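Local coordinates for protein demethylmenaquinone Methyltransferase (Thermus thermophilus, PDB 1J3L) that belongs to the Aldolase/RraA family, a mixed alpha/beta protein whose assembly holds three chains, at residues T70-G75 against V89-A94; E42-V47 against S118-K123. All coordinates share one frame; numbering follows the deposited sequence.

Contact 1: T70-G75 against V89-A94; sequences TALLGG and VVVHGA
Ala-94, Leu-73 and Leu-72 carry most of this contact. The carbonyl O of Ala-94 accepts a hydrogen bond from Leu-72 N at 2.9 Å. The bond is nearly straight, 174° at the hydrogen, with the donor tilted 30° from the carbonyl plane. The same oxygen also receives a CA-H...O contact from Ala-71. Ala-94 CB lies 3.7 Å from Thr-70 O. A water bridges the two backbones there: it donates to Thr-70 O and accepts from Ala-94 N.

The leucines reach toward strand 88-92. Leu-73 has CG anti to its own N (chi1 -157°), and its CD1 meets Val-89 CG1 tip to tip at 3.8 Å. Leu-72 comes at a slant, with CD1 4.0 Å from Val-91 CG1. Val-62 of the neighbouring strand 58-63 also touches Leu-72.

The contact therefore ties the loop before helix 75-83 to strand 88-92, which runs parallel to its neighbours 58-63 and 107-110, and to the residues that follow it. Its chemistry is divided. One direct backbone bond and one water fix the loop at Ala-94, while two leucine-valine contacts between buried side chains hold it against the strand.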
loop_
_atom_site.group_PDB
_atom_site.type_symbol
_atom_site.label_atom_id
_atom_site.label_comp_id
_atom_site.label_asym_id
_atom_site.label_seq_id
_atom_site.Cartn_x
_atom_site.Cartn_y
_atom_site.Cartn_z
ATOM N N THR A 70 0.307 -1.446 18.134
ATOM C CA THR A 70 0.951 -2.632 18.691
ATOM C C THR A 70 0.672 -3.855 17.829
ATOM O O THR A 70 -0.284 -3.877 17.061
ATOM C CB THR A 70 0.482 -2.915 20.162
ATOM O OG1 THR A 70 -0.886 -3.349 20.174
ATOM C CG2 THR A 70 0.607 -1.652 21.016
ATOM N N ALA A 71 1.519 -4.867 17.960
ATOM C CA ALA A 71 1.370 -6.091 17.188
ATOM C C ALA A 71 0.493 -7.092 17.926
ATOM O O ALA A 71 0.670 -7.321 19.125
ATOM C CB ALA A 71 2.741 -6.702 16.910
ATOM N N LEU A 72 -0.456 -7.680 17.204
ATOM C CA LEU A 72 -1.346 -8.667 17.793
ATOM C C LEU A 72 -0.788 -10.060 17.569
ATOM O O LEU A 72 -1.233 -11.029 18.189
ATOM C CB LEU A 72 -2.743 -8.553 17.186
ATOM C CG LEU A 72 -3.393 -7.205 17.482
ATOM C CD1 LEU A 72 -4.779 -7.146 16.904
ATOM C CD2 LEU A 72 -3.436 -7.003 18.983
ATOM N N LEU A 73 0.203 -10.166 16.693
ATOM C CA LEU A 73 0.796 -11.465 16.425
ATOM C C LEU A 73 2.250 -11.309 15.994
ATOM O O LEU A 73 2.586 -10.452 15.174
ATOM C CB LEU A 73 -0.034 -12.185 15.359
ATOM C CG LEU A 73 0.060 -13.706 15.307
ATOM C CD1 LEU A 73 -1.200 -14.278 14.693
ATOM C CD2 LEU A 73 1.280 -14.110 14.519
ATOM N N GLY A 74 3.114 -12.123 16.592
ATOM C CA GLY A 74 4.523 -12.079 16.266
ATOM C C GLY A 74 4.989 -13.410 15.729
ATOM O O GLY A 74 4.178 -14.264 15.350
ATOM N N GLY A 75 6.305 -13.591 15.679
ATOM C CA GLY A 75 6.845 -14.835 15.184
ATOM C C GLY A 75 6.384 -16.037 15.987
ATOM O O GLY A 75 6.067 -17.077 15.418
ATOM N N VAL A 89 -4.551 -16.655 9.518
ATOM C CA VAL A 89 -4.954 -15.613 10.453
ATOM C C VAL A 89 -5.105 -14.311 9.672
ATOM O O VAL A 89 -4.244 -13.958 8.856
ATOM C CB VAL A 89 -3.878 -15.382 11.544
ATOM C CG1 VAL A 89 -4.449 -14.509 12.671
ATOM C CG2 VAL A 89 -3.371 -16.719 12.067
ATOM N N VAL A 90 -6.210 -13.613 9.894
ATOM C CA VAL A 90 -6.433 -12.329 9.239
ATOM C C VAL A 90 -6.502 -11.285 10.337
ATOM O O VAL A 90 -7.345 -11.365 11.224
ATOM C CB VAL A 90 -7.735 -12.297 8.449
ATOM C CG1 VAL A 90 -8.035 -10.878 8.026
ATOM C CG2 VAL A 90 -7.615 -13.190 7.228
ATOM N N VAL A 91 -5.610 -10.307 10.286
ATOM C CA VAL A 91 -5.583 -9.285 11.314
ATOM C C VAL A 91 -5.993 -7.899 10.839
ATOM O O VAL A 91 -5.322 -7.297 9.995
ATOM C CB VAL A 91 -4.169 -9.181 11.958
ATOM C CG1 VAL A 91 -4.163 -8.146 13.072
ATOM C CG2 VAL A 91 -3.742 -10.533 12.497
ATOM N N HIS A 92 -7.110 -7.407 11.365
ATOM C CA HIS A 92 -7.535 -6.057 11.038
ATOM C C HIS A 92 -6.764 -5.272 12.081
ATOM O O HIS A 92 -7.305 -4.910 13.127
ATOM C CB HIS A 92 -9.033 -5.849 11.255
ATOM C CG HIS A 92 -9.500 -4.490 10.844
ATOM N ND1 HIS A 92 -10.378 -3.737 11.601
ATOM C CD2 HIS A 92 -9.226 -3.747 9.746
ATOM C CE1 HIS A 92 -10.623 -2.598 10.984
ATOM N NE2 HIS A 92 -9.936 -2.577 9.852
ATOM N N GLY A 93 -5.486 -5.053 11.790
ATOM C CA GLY A 93 -4.593 -4.369 12.705
ATOM C C GLY A 93 -3.167 -4.711 12.319
ATOM O O GLY A 93 -2.909 -5.034 11.148
ATOM N N ALA A 94 -2.244 -4.683 13.282
ATOM C CA ALA A 94 -0.851 -4.951 12.965
ATOM C C ALA A 94 -0.244 -6.210 13.567
ATOM O O ALA A 94 -0.791 -6.797 14.505
ATOM C CB ALA A 94 -0.000 -3.734 13.337
HETATM O O HOH W 1 -2.999 -3.643 16.268
#

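Contact 2: E42-V47 against S118-K123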
loop_
_atom_site.group_PDB
_atom_site.type_symbol
_atom_site.label_atom_id
_atom_site.label_comp_id
_atom_site.label_asym_id
_atom_site.label_seq_id
_atom_site.Cartn_x
_atom_site.Cartn_y
_atom_site.Cartn_z
ATOM N N GLU A 42 -5.195 -3.597 20.966
ATOM C CA GLU A 42 -3.855 -3.537 21.517
ATOM C C GLU A 42 -3.586 -4.461 22.690
ATOM O O GLU A 42 -2.840 -4.105 23.598
ATOM C CB GLU A 42 -3.527 -2.083 21.872
ATOM C CG GLU A 42 -3.625 -1.187 20.661
ATOM C CD GLU A 42 -3.436 0.269 20.974
ATOM O OE1 GLU A 42 -3.240 0.604 22.168
ATOM O OE2 GLU A 42 -3.484 1.073 20.009
ATOM N N ASP A 43 -4.183 -5.650 22.648
ATOM C CA ASP A 43 -3.994 -6.668 23.683
ATOM C C ASP A 43 -4.206 -7.997 22.964
ATOM O O ASP A 43 -5.200 -8.166 22.250
ATOM C CB ASP A 43 -5.031 -6.532 24.803
ATOM C CG ASP A 43 -4.760 -7.476 25.961
ATOM O OD1 ASP A 43 -4.496 -8.669 25.717
ATOM O OD2 ASP A 43 -4.826 -7.028 27.123
ATOM N N ASN A 44 -3.286 -8.939 23.141
ATOM C CA ASN A 44 -3.401 -10.215 22.454
ATOM C C ASN A 44 -3.336 -11.455 23.318
ATOM O O ASN A 44 -3.069 -12.534 22.794
ATOM C CB ASN A 44 -2.324 -10.321 21.373
ATOM C CG ASN A 44 -0.964 -10.635 21.947
ATOM O OD1 ASN A 44 -0.679 -10.297 23.095
ATOM N ND2 ASN A 44 -0.110 -11.276 21.152
ATOM N N ALA A 45 -3.563 -11.333 24.623
ATOM C CA ALA A 45 -3.537 -12.529 25.470
ATOM C C ALA A 45 -4.576 -13.508 24.906
ATOM O O ALA A 45 -4.358 -14.724 24.881
ATOM C CB ALA A 45 -3.864 -12.173 26.925
ATOM N N LEU A 46 -5.695 -12.956 24.434
ATOM C CA LEU A 46 -6.769 -13.746 23.840
ATOM C C LEU A 46 -6.322 -14.403 22.539
ATOM O O LEU A 46 -6.840 -15.449 22.165
ATOM C CB LEU A 46 -8.002 -12.867 23.579
ATOM C CG LEU A 46 -8.930 -12.720 24.789
ATOM C CD1 LEU A 46 -10.000 -11.659 24.550
ATOM C CD2 LEU A 46 -9.562 -14.070 25.072
ATOM N N VAL A 47 -5.363 -13.792 21.849
ATOM C CA VAL A 47 -4.875 -14.357 20.595
ATOM C C VAL A 47 -4.088 -15.622 20.883
ATOM O O VAL A 47 -4.205 -16.619 20.168
ATOM C CB VAL A 47 -3.954 -13.382 19.827
ATOM C CG1 VAL A 47 -3.357 -14.085 18.601
ATOM C CG2 VAL A 47 -4.739 -12.151 19.398
ATOM N N SER A 118 1.951 -6.090 22.089
ATOM C CA SER A 118 0.657 -5.763 22.681
ATOM C C SER A 118 0.633 -6.119 24.165
ATOM O O SER A 118 1.440 -6.919 24.643
ATOM C CB SER A 118 -0.467 -6.539 21.978
ATOM O OG SER A 118 -0.730 -6.031 20.686
ATOM N N ALA A 119 -0.304 -5.519 24.886
ATOM C CA ALA A 119 -0.452 -5.787 26.303
ATOM C C ALA A 119 -1.089 -7.165 26.428
ATOM O O ALA A 119 -1.581 -7.722 25.442
ATOM C CB ALA A 119 -1.332 -4.728 26.947
ATOM N N LYS A 120 -1.091 -7.710 27.640
ATOM C CA LYS A 120 -1.642 -9.036 27.865
ATOM C C LYS A 120 -2.617 -9.149 29.033
ATOM O O LYS A 120 -2.558 -10.110 29.800
ATOM C CB LYS A 120 -0.491 -10.021 28.064
ATOM C CG LYS A 120 0.463 -10.068 26.884
ATOM C CD LYS A 120 1.606 -11.029 27.122
ATOM C CE LYS A 120 2.552 -11.055 25.934
ATOM N NZ LYS A 120 3.733 -11.918 26.204
ATOM N N GLU A 121 -3.518 -8.180 29.166
ATOM C CA GLU A 121 -4.489 -8.210 30.253
ATOM C C GLU A 121 -5.547 -9.257 29.941
ATOM O O GLU A 121 -6.099 -9.881 30.844
ATOM C CB GLU A 121 -5.145 -6.834 30.438
ATOM C CG GLU A 121 -4.201 -5.731 30.941
ATOM C CD GLU A 121 -3.700 -5.966 32.363
ATOM O OE1 GLU A 121 -4.532 -5.988 33.297
ATOM O OE2 GLU A 121 -2.472 -6.124 32.548
ATOM N N GLY A 122 -5.823 -9.451 28.658
ATOM C CA GLY A 122 -6.806 -10.440 28.257
ATOM C C GLY A 122 -8.177 -9.885 27.924
ATOM O O GLY A 122 -9.159 -10.625 27.931
ATOM N N LYS A 123 -8.249 -8.587 27.640
ATOM C CA LYS A 123 -9.517 -7.942 27.289
ATOM C C LYS A 123 -9.897 -8.328 25.864
ATOM O O LYS A 123 -9.025 -8.507 25.013
ATOM C CB LYS A 123 -9.386 -6.414 27.384
ATOM C CG LYS A 123 -9.291 -5.862 28.813
ATOM C CD LYS A 123 -8.826 -4.395 28.848
ATOM C CE LYS A 123 -9.744 -3.447 28.069
ATOM N NZ LYS A 123 -11.129 -3.359 28.620
HETATM O O HOH W 2 -6.621 -10.157 24.706
HETATM O O HOH W 3 1.693 -9.458 23.075
#
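Asp-43 turns CG anti to its backbone N (chi1 -174°), which carries the carboxylate across to the backbone of Glu-121 and Gly-122. Gly-122 N bonds to Asp-43 OD2 at 3.0 Å, on the syn side and 31° out of the carboxylate plane. Glu-121 N adds a weak, bent bond to the same oxygen. Asp-43 OD1 takes Ala-45 N at 3.0 Å, nearly along its C-O axis. This closes an Asx turn at the start of helix 45-51. A water donates to Asp-43 OD1 and to Lys-123 O, and accepts from Leu-46 N.

Two backbone bonds flank Asp-43 and form a single bridge with Ala-119. Ala-119 N donates to Glu-42 O at 3.2 Å, from above the carbonyl plane. Asn-44 N donates to Ala-119 O at 3.1 Å, almost in line with the carbonyl. A second water donates to Asn-44 OD1 and Ser-118 O, while Asn-44 ND2 bonds to Leu-72 O.

Other packing is lighter. Ala-45 CB rests 3.7 Å from Gly-122 CA, and Leu-46 CD1 packs on the carbonyl O of Lys-123. Gly-122 has backbone angles (phi 100°) at which a CB would jam against the preceding carbonyl.

The buried carboxylate thus joins the helix start to the 118-123 loop. Asp-43 OD1 also lies 3.1 Å from Ala-119 O, an acceptor that would probably work against the negative charge; the N-H donors and water probably offset this.

Contact 1 is buried and contact 2 lies at the surface, with centres about 11 Å apart. Both fasten segments that lead into helices: 70-75 runs into helix 75-83, and 42-47 opens helix 45-51. Contact 1 sets its loop on a strand of the main sheet, through leucine-valine packing and one backbone hydrogen bond at Ala-94. Contact 2 joins a helix start to a loop, chiefly through polar bonds centred on one carboxylate. The two contacts meet at Ser-118, whose OG lies 2.5 Å from Ala-71 O and 2.7 Å from Thr-70 OG1, both probable hydrogen bonds. Segment 70-75 thus lies between strand 88-92 and the segments 42-47 and 118-123.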